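Local coordinates for protein beta-gamma-crystallin (PDB 4IAU) that is of unknown function but binds calcium and belongs to the beta/gamma-crystallin family, with two domains of Greek key strands, at residues K5-S11 and F29-T35; S20-N24 and Q44-N48; S55-K59 and L69-P73; R77-T81 and F94-D100; L101-R107 and K157-R161. One frame throughout, in Å; residues are numbered along the deposited sequence.

Contact 1: K5-S11 and F29-T35; sequences KVTLVTS and FARVRVT
Leu8 lays its CB over one face of the Phe29 ring, 3.6 Å from the ring centroid and 18° off the normal, a CH-pi contact. CG lies opposite the carbonyl carbon (chi1 -66°), and CD2 settles beside Val32, 3.6 Å from its CG2. Val32 CG2 fits between Leu8 CD2 and Val6 CG2, 3.6 Å from the latter, and Val6 CG2 touches Val34 CG2 at 3.9 Å, so Leu8, Val6, Val32 and Val34 interlock on the inner face against Phe18, Trp39, Phe41 and Leu60. The other face carries Thr7, Val9, Arg31 and Arg33; one water joins Thr7 OG1 to Thr35 OG1, while Thr7 OG1 also bonds Asp17. Thr7 and Arg33 exchange backbone bonds. At Val9 the register slips: its O accepts from Ala30 N at 2.8 Å and from Arg31 N at 3.0 Å, a classic beta bulge. First and third strands paired as antiparallel neighbours, with strand 15-18 on the far flank of 5-9, belong to the Greek key sheet of beta/gamma-crystallins.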
# COMPACT_ATOMS: atom_id res chain seq x y z
N LYS A 5 -10.06 -9.89 -0.29
CA LYS A 5 -10.22 -10.94 -1.28
C LYS A 5 -10.22 -10.33 -2.67
O LYS A 5 -10.88 -9.29 -2.89
CB LYS A 5 -11.47 -11.76 -1.00
CG LYS A 5 -11.52 -13.08 -1.70
CD LYS A 5 -12.76 -13.89 -1.27
CE LYS A 5 -12.75 -15.24 -1.94
NZ LYS A 5 -14.00 -15.98 -1.50
N VAL A 6 -9.54 -10.96 -3.59
CA VAL A 6 -9.51 -10.55 -4.98
C VAL A 6 -9.57 -11.79 -5.88
O VAL A 6 -8.95 -12.79 -5.59
CB VAL A 6 -8.29 -9.65 -5.29
CG1 VAL A 6 -6.97 -10.39 -5.04
CG2 VAL A 6 -8.35 -9.11 -6.71
N THR A 7 -10.32 -11.66 -6.97
CA THR A 7 -10.35 -12.64 -8.01
C THR A 7 -9.51 -12.14 -9.19
O THR A 7 -9.65 -10.99 -9.62
CB THR A 7 -11.78 -12.86 -8.53
OG1 THR A 7 -12.58 -13.38 -7.47
CG2 THR A 7 -11.83 -13.82 -9.74
N LEU A 8 -8.64 -13.01 -9.70
CA LEU A 8 -7.81 -12.73 -10.85
C LEU A 8 -8.06 -13.79 -11.89
O LEU A 8 -8.26 -14.96 -11.59
CB LEU A 8 -6.31 -12.69 -10.50
CG LEU A 8 -5.90 -11.54 -9.56
CD1 LEU A 8 -4.50 -11.73 -9.07
CD2 LEU A 8 -6.07 -10.24 -10.25
N VAL A 9 -8.09 -13.36 -13.17
CA VAL A 9 -8.42 -14.24 -14.29
C VAL A 9 -7.35 -14.10 -15.36
O VAL A 9 -6.91 -12.99 -15.71
CB VAL A 9 -9.81 -13.91 -14.85
CG1 VAL A 9 -10.21 -14.95 -15.89
CG2 VAL A 9 -10.86 -13.81 -13.78
N THR A 10 -6.89 -15.24 -15.89
CA THR A 10 -5.92 -15.27 -16.97
C THR A 10 -6.58 -14.93 -18.29
O THR A 10 -7.78 -15.03 -18.45
CB THR A 10 -5.23 -16.64 -17.07
OG1 THR A 10 -6.20 -17.54 -17.56
CG2 THR A 10 -4.64 -17.09 -15.77
N SER A 11 -5.75 -14.64 -19.29
CA SER A 11 -6.29 -14.38 -20.63
C SER A 11 -7.00 -15.62 -21.15
O SER A 11 -7.89 -15.50 -21.98
CB SER A 11 -5.16 -13.99 -21.59
OG SER A 11 -4.23 -15.03 -21.74
N PHE A 29 -1.86 -13.04 -14.95
CA PHE A 29 -3.25 -12.64 -14.88
C PHE A 29 -3.52 -11.41 -15.73
O PHE A 29 -2.64 -10.52 -15.84
CB PHE A 29 -3.66 -12.44 -13.44
CG PHE A 29 -3.69 -13.70 -12.59
CD1 PHE A 29 -4.68 -14.66 -12.80
CD2 PHE A 29 -2.78 -13.94 -11.58
CE1 PHE A 29 -4.74 -15.80 -12.05
CE2 PHE A 29 -2.88 -15.05 -10.81
CZ PHE A 29 -3.85 -16.00 -11.02
N ALA A 30 -4.71 -11.35 -16.28
CA ALA A 30 -5.12 -10.27 -17.19
C ALA A 30 -6.31 -9.45 -16.67
O ALA A 30 -6.44 -8.30 -17.10
CB ALA A 30 -5.44 -10.86 -18.54
N ARG A 31 -7.19 -10.02 -15.87
CA ARG A 31 -8.40 -9.33 -15.41
C ARG A 31 -8.53 -9.52 -13.91
O ARG A 31 -7.99 -10.46 -13.33
CB ARG A 31 -9.66 -9.83 -16.15
CG ARG A 31 -9.61 -9.52 -17.62
CD ARG A 31 -10.98 -9.71 -18.34
NE ARG A 31 -11.36 -11.03 -18.34
CZ ARG A 31 -12.58 -11.51 -18.45
NH1 ARG A 31 -13.67 -10.75 -18.45
NH2 ARG A 31 -12.67 -12.82 -18.44
N VAL A 32 -9.27 -8.59 -13.31
CA VAL A 32 -9.32 -8.49 -11.84
C VAL A 32 -10.71 -8.07 -11.39
O VAL A 32 -11.38 -7.25 -12.04
CB VAL A 32 -8.28 -7.45 -11.39
CG1 VAL A 32 -8.51 -6.06 -11.99
CG2 VAL A 32 -8.19 -7.37 -9.85
N ARG A 33 -11.09 -8.55 -10.21
CA ARG A 33 -12.22 -8.04 -9.45
C ARG A 33 -11.88 -8.14 -7.96
O ARG A 33 -11.83 -9.23 -7.42
CB ARG A 33 -13.51 -8.78 -9.72
CG ARG A 33 -14.70 -8.24 -8.97
CD ARG A 33 -15.94 -9.02 -9.25
NE ARG A 33 -17.00 -8.68 -8.32
CZ ARG A 33 -18.18 -9.29 -8.30
NH1 ARG A 33 -18.45 -10.22 -9.20
NH2 ARG A 33 -19.03 -8.92 -7.34
N VAL A 34 -11.65 -6.98 -7.32
CA VAL A 34 -11.53 -6.95 -5.87
C VAL A 34 -12.92 -7.12 -5.27
O VAL A 34 -13.82 -6.31 -5.55
CB VAL A 34 -10.91 -5.63 -5.38
CG1 VAL A 34 -10.97 -5.56 -3.88
CG2 VAL A 34 -9.48 -5.50 -5.86
N THR A 35 -13.11 -8.16 -4.48
CA THR A 35 -14.42 -8.41 -3.86
C THR A 35 -14.46 -7.96 -2.40
O THR A 35 -15.56 -7.64 -1.93
CB THR A 35 -14.80 -9.87 -4.02
OG1 THR A 35 -13.83 -10.68 -3.39
CG2 THR A 35 -14.95 -10.21 -5.50
O HOH W 1 -13.03 -12.88 -4.73
O HOH W 2 -10.07 -13.65 -19.25

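Contact 2: S20-N24 and Q44-N48; sequences SEQTN and QANYN
Tyr47 reaches across at right angles to Glu21 and gives its hydroxyl proton to OE1, OH to OE1 2.6 Å. The oxygen is met on its anti side, 17° out of the carboxylate plane, and carboxylate and ring are turned 47° apart. Glu21 CG sits between its backbone N and carbonyl carbon (chi1 73°), which brings CB and CG alongside the hydroxyl: CB is 3.3 Å from Tyr47 OH. This is the tight end. The buried ring also makes a cation-pi contact with Arg77 and meets Tyr42 with planes about 65° apart; two aromatics five residues apart, the second within a run of positive-phi residues (Asn46 to Asn48), are consistent with the folded hairpin of the beta/gamma-crystallin motif. A leucine in place of Tyr47 would probably leave the Glu21 carboxylate without this proton donor and Arg77 without its cation-pi partner. Between the two ends a straight backbone bond ties Asn46 N to Thr23 O, 2.9 Å, in the carbonyl plane. Beyond it the packing thins: Asn24 OD1 comes to 3.4 Å from Ala45 CB, and the exposed amides of Asn24 and Asn46 meet through a water, which donates to Asn24 OD1 and accepts from Asn46 ND2.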
# COMPACT_ATOMS: atom_id res chain seq x y z
N SER A 20 -4.40 -13.05 0.62
CA SER A 20 -3.19 -12.63 1.29
C SER A 20 -2.18 -12.14 0.29
O SER A 20 -2.32 -12.36 -0.91
CB SER A 20 -2.63 -13.78 2.13
OG SER A 20 -2.17 -14.78 1.26
N GLU A 21 -1.12 -11.51 0.78
CA GLU A 21 -0.10 -10.93 -0.08
C GLU A 21 0.63 -11.98 -0.90
O GLU A 21 0.91 -13.07 -0.42
CB GLU A 21 0.90 -10.09 0.73
CG GLU A 21 1.88 -10.88 1.58
CD GLU A 21 2.87 -9.99 2.28
OE1 GLU A 21 3.75 -9.45 1.56
OE2 GLU A 21 2.76 -9.74 3.48
N GLN A 22 0.98 -11.61 -2.13
CA GLN A 22 1.71 -12.43 -3.05
C GLN A 22 2.93 -11.70 -3.56
O GLN A 22 2.82 -10.80 -4.41
CB GLN A 22 0.79 -12.86 -4.23
CG GLN A 22 -0.47 -13.54 -3.75
CD GLN A 22 -0.29 -14.82 -2.99
OE1 GLN A 22 0.52 -15.69 -3.33
NE2 GLN A 22 -1.08 -15.00 -1.93
N THR A 23 4.11 -12.03 -3.03
CA THR A 23 5.34 -11.38 -3.39
C THR A 23 5.83 -11.77 -4.77
O THR A 23 6.62 -11.04 -5.40
CB THR A 23 6.50 -11.77 -2.38
OG1 THR A 23 6.52 -13.23 -2.32
CG2 THR A 23 6.23 -11.30 -1.01
N ASN A 24 5.41 -12.95 -5.22
CA ASN A 24 5.70 -13.48 -6.56
C ASN A 24 4.42 -14.20 -7.00
O ASN A 24 3.63 -14.62 -6.15
CB ASN A 24 6.84 -14.46 -6.58
CG ASN A 24 8.14 -13.95 -6.10
OD1 ASN A 24 8.88 -13.28 -6.83
ND2 ASN A 24 8.45 -14.29 -4.87
N GLN A 44 6.53 -5.40 -10.99
CA GLN A 44 7.65 -6.21 -10.58
C GLN A 44 7.31 -7.02 -9.35
O GLN A 44 6.45 -6.65 -8.54
CB GLN A 44 8.88 -5.35 -10.25
CG GLN A 44 9.30 -4.39 -11.34
CD GLN A 44 10.43 -3.49 -10.90
OE1 GLN A 44 10.40 -2.93 -9.80
NE2 GLN A 44 11.43 -3.34 -11.76
N ALA A 45 8.05 -8.12 -9.17
CA ALA A 45 7.98 -8.91 -7.92
C ALA A 45 8.38 -8.05 -6.74
O ALA A 45 9.01 -7.01 -6.86
CB ALA A 45 8.88 -10.12 -8.04
N ASN A 46 7.98 -8.52 -5.56
CA ASN A 46 8.39 -7.85 -4.35
C ASN A 46 7.96 -6.39 -4.34
O ASN A 46 8.65 -5.52 -3.78
CB ASN A 46 9.90 -8.02 -4.06
CG ASN A 46 10.25 -9.49 -4.10
OD1 ASN A 46 9.60 -10.35 -3.49
ND2 ASN A 46 11.26 -9.81 -4.88
N TYR A 47 6.81 -6.12 -4.91
CA TYR A 47 6.14 -4.83 -4.74
C TYR A 47 7.00 -3.72 -5.29
O TYR A 47 7.17 -2.65 -4.69
CB TYR A 47 5.69 -4.58 -3.31
CG TYR A 47 5.11 -5.84 -2.67
CD1 TYR A 47 4.05 -6.52 -3.24
CD2 TYR A 47 5.71 -6.39 -1.52
CE1 TYR A 47 3.55 -7.68 -2.70
CE2 TYR A 47 5.20 -7.56 -0.96
CZ TYR A 47 4.11 -8.21 -1.56
OH TYR A 47 3.55 -9.36 -1.06
N ASN A 48 7.54 -3.90 -6.51
CA ASN A 48 8.31 -2.87 -7.19
C ASN A 48 9.55 -2.47 -6.42
O ASN A 48 10.04 -1.35 -6.51
CB ASN A 48 7.48 -1.66 -7.59
CG ASN A 48 6.57 -1.95 -8.75
OD1 ASN A 48 6.69 -2.96 -9.45
ND2 ASN A 48 5.66 -1.00 -9.04
O HOH W 3 11.51 -12.54 -6.19

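Contact 3: S55-K59 and L69-P73; sequences SLWIK and LPFTP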
# COMPACT_ATOMS: atom_id res chain seq x y z
N SER A 55 8.22 1.46 -11.19
CA SER A 55 7.53 0.66 -12.19
C SER A 55 6.01 0.89 -12.07
O SER A 55 5.52 1.64 -11.22
CB SER A 55 7.93 -0.80 -12.09
OG SER A 55 9.28 -0.97 -12.41
N LEU A 56 5.27 0.20 -12.94
CA LEU A 56 3.83 0.40 -12.95
C LEU A 56 3.18 -0.24 -11.73
O LEU A 56 3.65 -1.23 -11.19
CB LEU A 56 3.20 -0.17 -14.24
CG LEU A 56 3.75 0.38 -15.57
CD1 LEU A 56 3.15 -0.37 -16.71
CD2 LEU A 56 3.53 1.89 -15.69
N TRP A 57 2.10 0.38 -11.31
CA TRP A 57 1.32 -0.03 -10.16
C TRP A 57 -0.09 0.42 -10.32
O TRP A 57 -0.36 1.41 -11.02
CB TRP A 57 1.98 0.58 -8.87
CG TRP A 57 1.86 2.07 -8.90
CD1 TRP A 57 2.70 2.93 -9.58
CD2 TRP A 57 0.84 2.87 -8.30
NE1 TRP A 57 2.24 4.22 -9.42
CE2 TRP A 57 1.12 4.22 -8.66
CE3 TRP A 57 -0.28 2.61 -7.53
CZ2 TRP A 57 0.30 5.26 -8.23
CZ3 TRP A 57 -1.10 3.65 -7.10
CH2 TRP A 57 -0.77 4.95 -7.46
N ILE A 58 -1.01 -0.22 -9.59
CA ILE A 58 -2.39 0.24 -9.56
C ILE A 58 -3.01 -0.18 -8.23
O ILE A 58 -2.81 -1.32 -7.80
CB ILE A 58 -3.21 -0.23 -10.78
CG1 ILE A 58 -4.60 0.40 -10.75
CG2 ILE A 58 -3.28 -1.75 -10.86
CD1 ILE A 58 -5.33 0.25 -12.07
N LYS A 59 -3.76 0.71 -7.61
CA LYS A 59 -4.53 0.45 -6.43
C LYS A 59 -6.00 0.28 -6.83
O LYS A 59 -6.53 1.16 -7.51
CB LYS A 59 -4.36 1.58 -5.40
CG LYS A 59 -5.16 1.36 -4.12
CD LYS A 59 -5.08 2.36 -2.99
CE LYS A 59 -6.12 3.43 -3.07
NZ LYS A 59 -7.54 3.03 -3.12
N LEU A 69 -6.72 -5.56 -16.14
CA LEU A 69 -5.57 -4.95 -15.48
C LEU A 69 -4.74 -4.17 -16.49
O LEU A 69 -4.74 -4.49 -17.68
CB LEU A 69 -4.71 -6.07 -14.89
CG LEU A 69 -5.26 -6.76 -13.68
CD1 LEU A 69 -4.67 -8.16 -13.51
CD2 LEU A 69 -4.99 -5.88 -12.47
N PRO A 70 -4.02 -3.14 -16.05
CA PRO A 70 -3.23 -2.32 -16.97
C PRO A 70 -1.89 -2.97 -17.40
O PRO A 70 -1.26 -2.49 -18.33
CB PRO A 70 -2.98 -1.05 -16.22
CG PRO A 70 -3.14 -1.41 -14.80
CD PRO A 70 -4.09 -2.57 -14.67
N PHE A 71 -1.45 -3.99 -16.70
CA PHE A 71 -0.22 -4.71 -16.92
C PHE A 71 -0.38 -6.07 -16.26
O PHE A 71 -1.27 -6.28 -15.45
CB PHE A 71 1.03 -3.96 -16.36
CG PHE A 71 0.86 -3.60 -14.89
CD1 PHE A 71 1.15 -4.53 -13.88
CD2 PHE A 71 0.39 -2.36 -14.50
CE1 PHE A 71 0.90 -4.25 -12.58
CE2 PHE A 71 0.19 -2.08 -13.15
CZ PHE A 71 0.44 -3.01 -12.20
N THR A 72 0.53 -6.98 -16.59
CA THR A 72 0.53 -8.29 -15.96
C THR A 72 1.20 -8.17 -14.59
O THR A 72 2.36 -7.80 -14.52
CB THR A 72 1.38 -9.27 -16.79
OG1 THR A 72 0.83 -9.27 -18.11
CG2 THR A 72 1.31 -10.67 -16.20
N PRO A 73 0.49 -8.43 -13.50
CA PRO A 73 1.13 -8.25 -12.19
C PRO A 73 2.22 -9.29 -11.96
O PRO A 73 2.07 -10.46 -12.31
CB PRO A 73 0.00 -8.39 -11.21
CG PRO A 73 -1.27 -8.39 -11.94
CD PRO A 73 -0.94 -8.74 -13.39
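Phe71 has CG tucked between its backbone N and carbonyl carbon (chi1 54°), and this, with chi2 near 84°, aims the ring at the backbone of Leu56 and Trp57. In Ile58 CG1 lies trans to its own N (chi1 -175°), carrying CD1 out over Pro70, while CG2 points into the notch between Pro70 and Phe71. Leu56 and Phe71 run antiparallel alongside each other. The CB of Leu56 does the touching, 3.6 Å from Phe71 CD2, and its CD1 reaches back along the ring toward Phe71 CB. Further out, Phe71 CE2 stands 3.6 Å from Trp57 N, and Phe71 CZ reaches Trp57 CA at 3.7 Å; Ile58 N lies near the ring plane, at the edge. Ile58 CD1 rests on Pro70 CG at 3.9 Å, and Ile58 CG2 meets Phe71 CZ at 4.1 Å. The side-chain contacts are all apolar, and the contact lies at the surface, with Leu56 and Pro70 exposed. Trp57 turns the other way and sets its indole edge-to-face with Phe94. Strand 57-61 is the outer strand of a three-stranded sheet, where Ile58 pairs with Phe41 of strand 38-42; residues 69-73, tied to Ala30 through Leu69, are the link from strand 67-68 of the facing sheet to strand 75-78, which lies in the same sheet as 57-61.

Contact 4: R77-T81 and F94-D100; sequences RPVKT and FGGKELD
Arg77 reaches Gly96 and Phe94 with an extended chain. Its CB packs on Glu21, and CG, set between the backbone N and carbonyl carbon (chi1 56°), directs the chain past Glu98, antiparallel to it, with CD 4.0 Å from Glu98 OE1. NE bonds the hydroxyl of Tyr42. At the tip NH1 and NH2 grip one oxygen end-on, Gly96 O at 3.0 and 2.7 Å, both in the guanidinium plane; NH2 also bonds Phe94 O at 2.9 Å, and NH1 a water shared with Glu98 OE2. A leucine at Arg77 would probably leave the Gly96 and Phe94 carbonyls without these donors. Alongside, Lys80 NZ forms salt bridges to Asp100 OD2, 3.1 Å, and Glu98 OE2, 3.4 Å, with three waters also at NZ, one of them weakly bound; Asp100 OD1 also bonds Thr87. Gly96, at positive phi, with Phe94 and Tyr89 edge-to-face, fits the folded hairpin of the calcium-binding domain, a position consistent with the interface between the two crystallin domains.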
# COMPACT_ATOMS: atom_id res chain seq x y z
N ARG A 77 -0.84 -7.15 -3.18
CA ARG A 77 -1.07 -7.32 -1.75
C ARG A 77 -2.25 -6.49 -1.30
O ARG A 77 -2.55 -5.43 -1.88
CB ARG A 77 0.18 -6.95 -0.92
CG ARG A 77 0.68 -5.52 -1.18
CD ARG A 77 1.90 -5.24 -0.32
NE ARG A 77 2.56 -4.02 -0.75
CZ ARG A 77 3.76 -3.63 -0.32
NH1 ARG A 77 4.39 -4.35 0.61
NH2 ARG A 77 4.34 -2.56 -0.80
N PRO A 78 -2.91 -6.90 -0.23
CA PRO A 78 -3.99 -6.11 0.35
C PRO A 78 -3.41 -4.97 1.18
O PRO A 78 -2.29 -5.00 1.67
CB PRO A 78 -4.74 -7.13 1.22
CG PRO A 78 -3.63 -8.08 1.69
CD PRO A 78 -2.71 -8.18 0.52
N VAL A 79 -4.26 -3.96 1.39
CA VAL A 79 -3.96 -2.88 2.29
C VAL A 79 -4.64 -3.24 3.61
O VAL A 79 -5.84 -3.07 3.80
CB VAL A 79 -4.43 -1.52 1.76
CG1 VAL A 79 -4.05 -0.40 2.72
CG2 VAL A 79 -3.84 -1.25 0.35
N LYS A 80 -3.89 -3.80 4.56
CA LYS A 80 -4.51 -4.47 5.68
C LYS A 80 -5.03 -3.50 6.75
O LYS A 80 -5.78 -3.91 7.64
CB LYS A 80 -3.55 -5.50 6.34
CG LYS A 80 -3.16 -6.60 5.35
CD LYS A 80 -2.53 -7.79 6.08
CE LYS A 80 -1.23 -7.42 6.76
NZ LYS A 80 -0.23 -6.69 5.94
N THR A 81 -4.73 -2.22 6.62
CA THR A 81 -5.32 -1.20 7.48
C THR A 81 -6.52 -0.54 6.86
O THR A 81 -7.00 0.45 7.46
CB THR A 81 -4.25 -0.18 7.93
OG1 THR A 81 -3.87 0.51 6.80
CG2 THR A 81 -3.14 -0.84 8.72
N PHE A 94 3.65 3.28 -3.16
CA PHE A 94 3.26 2.15 -2.32
C PHE A 94 4.13 0.95 -2.56
O PHE A 94 3.70 -0.21 -2.34
CB PHE A 94 1.76 1.83 -2.43
CG PHE A 94 0.97 3.09 -2.49
CD1 PHE A 94 1.01 4.00 -1.42
CD2 PHE A 94 0.22 3.44 -3.59
CE1 PHE A 94 0.39 5.22 -1.50
CE2 PHE A 94 -0.41 4.64 -3.67
CZ PHE A 94 -0.33 5.55 -2.61
N GLY A 95 5.39 1.15 -2.96
CA GLY A 95 6.27 0.05 -3.20
C GLY A 95 7.08 -0.36 -1.99
O GLY A 95 7.23 0.36 -1.03
N GLY A 96 7.64 -1.59 -2.08
CA GLY A 96 8.62 -2.06 -1.11
C GLY A 96 8.02 -2.43 0.22
O GLY A 96 6.82 -2.67 0.38
N LYS A 97 8.89 -2.49 1.23
CA LYS A 97 8.49 -2.92 2.58
C LYS A 97 7.37 -2.04 3.08
O LYS A 97 7.43 -0.81 3.00
CB LYS A 97 9.71 -2.80 3.48
CG LYS A 97 9.50 -3.35 4.87
CD LYS A 97 10.73 -3.50 5.70
CE LYS A 97 11.59 -4.71 5.45
NZ LYS A 97 12.09 -5.24 6.77
N GLU A 98 6.35 -2.67 3.67
CA GLU A 98 5.24 -1.96 4.26
C GLU A 98 5.25 -2.13 5.79
O GLU A 98 5.85 -3.05 6.36
CB GLU A 98 3.88 -2.45 3.71
CG GLU A 98 3.49 -3.84 4.16
CD GLU A 98 2.17 -4.35 3.65
OE1 GLU A 98 1.30 -3.52 3.25
OE2 GLU A 98 1.98 -5.59 3.62
N LEU A 99 4.54 -1.21 6.44
CA LEU A 99 4.35 -1.22 7.88
C LEU A 99 2.94 -0.76 8.18
O LEU A 99 2.53 0.35 7.80
CB LEU A 99 5.35 -0.30 8.59
CG LEU A 99 5.18 -0.17 10.07
CD1 LEU A 99 5.46 -1.47 10.79
CD2 LEU A 99 6.04 0.98 10.57
N ASP A 100 2.15 -1.60 8.85
CA ASP A 100 0.81 -1.28 9.25
C ASP A 100 0.78 -0.55 10.60
O ASP A 100 1.43 -0.97 11.57
CB ASP A 100 -0.02 -2.55 9.40
CG ASP A 100 -0.33 -3.24 8.06
OD1 ASP A 100 -0.41 -2.53 7.03
OD2 ASP A 100 -0.53 -4.46 8.07
O HOH W 4 3.98 -6.76 2.19
O HOH W 5 -0.28 -2.92 1.21
O HOH W 6 -0.27 -6.74 2.57
O HOH W 7 -1.00 -3.99 4.77
O HOH W 8 2.74 -6.66 6.18

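Contact 5: L101-R107 and K157-R161; sequences LPNSNPR and KSMER
The guanidinium of Arg161 meets Pro102 at its edge: NH1 gives a weak, bent bond to Pro102 O, 2.9 Å and 126° at the hydrogen, and its firmer partner is Val84 O. The Asn103 amide crosses the Arg161 chain at about a right angle, its plane 47° from the guanidinium, with OD1 3.7 Å from Arg161 CB. That oxygen also accepts from Ser104 N, at 2.8 Å, and from a water that donates to Arg161 O as well. Ser104 OG, lying opposite its carbonyl carbon (chi1 -57°), receives Arg161 N in a nearly straight bond of 2.8 Å, and a second water links it to Glu160 OE2. Next along, Asn105 and Met159, the latter deposited as selenomethionine, form a single antiparallel hydrogen-bonded pair, with Asn105 N to Met159 O at 2.8 Å and Met159 N to Asn105 O at 3.0 Å. The loop that leaves strand 98-101 thus runs along strand 158-161, an outer strand of the other sheet of this crystallin beta sandwich. Beside the pair Leu101 CD2 touches Met159 CB at 3.8 Å, and both side chains pack on Leu88. Asn105 then closes an Asx turn, its OD1 accepting from Arg107 N in the carbonyl plane. On the flank toward strand 123-126, Lys157 and Ser158 both face Tyr126 in a classic beta bulge, and Ser158 OG is bonded to Gln128 and Tyr131.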
# COMPACT_ATOMS: atom_id res chain seq x y z
N LEU A 101 -0.00 0.54 10.64
CA LEU A 101 -0.26 1.34 11.82
C LEU A 101 -1.74 1.32 12.14
O LEU A 101 -2.51 2.16 11.68
CB LEU A 101 0.18 2.81 11.68
CG LEU A 101 1.65 3.11 11.96
CD1 LEU A 101 2.62 2.43 11.01
CD2 LEU A 101 1.89 4.60 11.97
N PRO A 102 -2.16 0.37 12.99
CA PRO A 102 -3.54 0.47 13.54
C PRO A 102 -3.68 1.61 14.54
O PRO A 102 -4.79 2.06 14.78
CB PRO A 102 -3.70 -0.89 14.24
CG PRO A 102 -2.33 -1.36 14.58
CD PRO A 102 -1.50 -0.87 13.46
N ASN A 103 -2.56 2.01 15.13
CA ASN A 103 -2.55 3.00 16.19
C ASN A 103 -1.20 3.74 16.10
O ASN A 103 -0.38 3.50 15.21
CB ASN A 103 -2.83 2.45 17.55
CG ASN A 103 -3.60 3.54 18.36
OD1 ASN A 103 -3.34 4.76 18.62
ND2 ASN A 103 -4.83 3.08 18.70
N SER A 104 -0.98 4.65 17.05
CA SER A 104 0.26 5.37 17.11
C SER A 104 1.47 4.48 17.06
O SER A 104 1.43 3.37 17.63
CB SER A 104 0.31 6.16 18.42
OG SER A 104 -0.81 7.03 18.50
N ASN A 105 2.55 4.99 16.44
CA ASN A 105 3.82 4.27 16.40
C ASN A 105 4.91 5.24 16.69
O ASN A 105 5.12 6.20 15.93
CB ASN A 105 4.02 3.59 15.03
CG ASN A 105 5.23 2.74 14.97
OD1 ASN A 105 6.27 3.02 15.57
ND2 ASN A 105 5.14 1.63 14.23
N PRO A 106 5.65 5.09 17.80
CA PRO A 106 6.67 6.03 18.19
C PRO A 106 8.01 5.85 17.50
O PRO A 106 8.92 6.63 17.73
CB PRO A 106 6.80 5.78 19.72
CG PRO A 106 6.56 4.29 19.81
CD PRO A 106 5.46 4.02 18.81
N ARG A 107 8.16 4.77 16.74
CA ARG A 107 9.49 4.48 16.20
C ARG A 107 9.34 3.62 14.94
O ARG A 107 9.25 2.39 14.98
CB ARG A 107 10.39 3.81 17.23
CG ARG A 107 11.80 3.71 16.71
CD ARG A 107 12.77 3.89 17.83
NE ARG A 107 14.10 3.50 17.42
CZ ARG A 107 15.14 3.37 18.19
NH1 ARG A 107 15.01 3.72 19.46
NH2 ARG A 107 16.30 2.95 17.70
N LYS A 157 9.54 9.40 11.19
CA LYS A 157 10.04 8.59 12.28
C LYS A 157 9.02 8.23 13.32
O LYS A 157 9.22 7.23 14.05
CB LYS A 157 11.27 9.24 12.92
CG LYS A 157 12.53 9.02 12.13
CD LYS A 157 13.75 9.65 12.87
CE LYS A 157 15.06 9.27 12.20
NZ LYS A 157 15.18 9.73 10.79
N SER A 158 7.94 8.97 13.50
CA SER A 158 6.89 8.60 14.39
C SER A 158 5.59 9.20 13.90
O SER A 158 5.60 10.20 13.15
CB SER A 158 7.16 8.97 15.84
OG SER A 158 7.36 10.34 16.05
N MSE A 159 4.47 8.58 14.28
CA MSE A 159 3.16 8.96 13.78
C MSE A 159 2.15 8.65 14.86
O MSE A 159 2.00 7.52 15.25
CB MSE A 159 2.91 8.27 12.43
CG MSE A 159 1.65 8.68 11.71
SE MSE A 159 1.74 8.02 9.89
CE MSE A 159 -0.13 7.96 9.51
N GLU A 160 1.47 9.71 15.35
CA GLU A 160 0.60 9.62 16.50
C GLU A 160 -0.85 9.73 16.02
O GLU A 160 -1.20 10.64 15.26
CB GLU A 160 0.93 10.75 17.52
CG GLU A 160 0.18 10.52 18.80
CD GLU A 160 0.78 11.10 20.05
OE1 GLU A 160 1.09 12.29 19.90
OE2 GLU A 160 0.94 10.43 21.10
N ARG A 161 -1.70 8.82 16.47
CA ARG A 161 -3.11 8.88 16.14
C ARG A 161 -3.80 9.78 17.14
O ARG A 161 -3.68 9.58 18.34
CB ARG A 161 -3.70 7.47 16.13
CG ARG A 161 -5.12 7.46 15.58
CD ARG A 161 -5.59 6.07 15.43
NE ARG A 161 -6.91 6.04 14.87
CZ ARG A 161 -7.43 5.08 14.09
NH1 ARG A 161 -6.69 4.01 13.81
NH2 ARG A 161 -8.63 5.39 13.69
O HOH W 9 -4.30 7.16 19.83
O HOH W 10 -1.05 7.90 21.02

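In the fold
From the N terminus, contact 1 brings strand 31-36 back beside strand 5-9, enclosing strand 15-18 and the loop after it. Contact 2 starts inside that loop and ends past contact 1, so the two cross. The others follow in series without nesting: contact 3 closes the turn through strand 67-68 and touches contact 1 through Ala30 and Leu69, and contact 2 through Asn48 and Leu56. Contact 4, near the chain centre, appears to join the two domains and receives contact 2 through Tyr47 and Gly96. Contact 5 closes the longest loop, 49 residues, bringing the last strand back to the loop after strand 98-101; its centre is about 33 Å from that of contact 1.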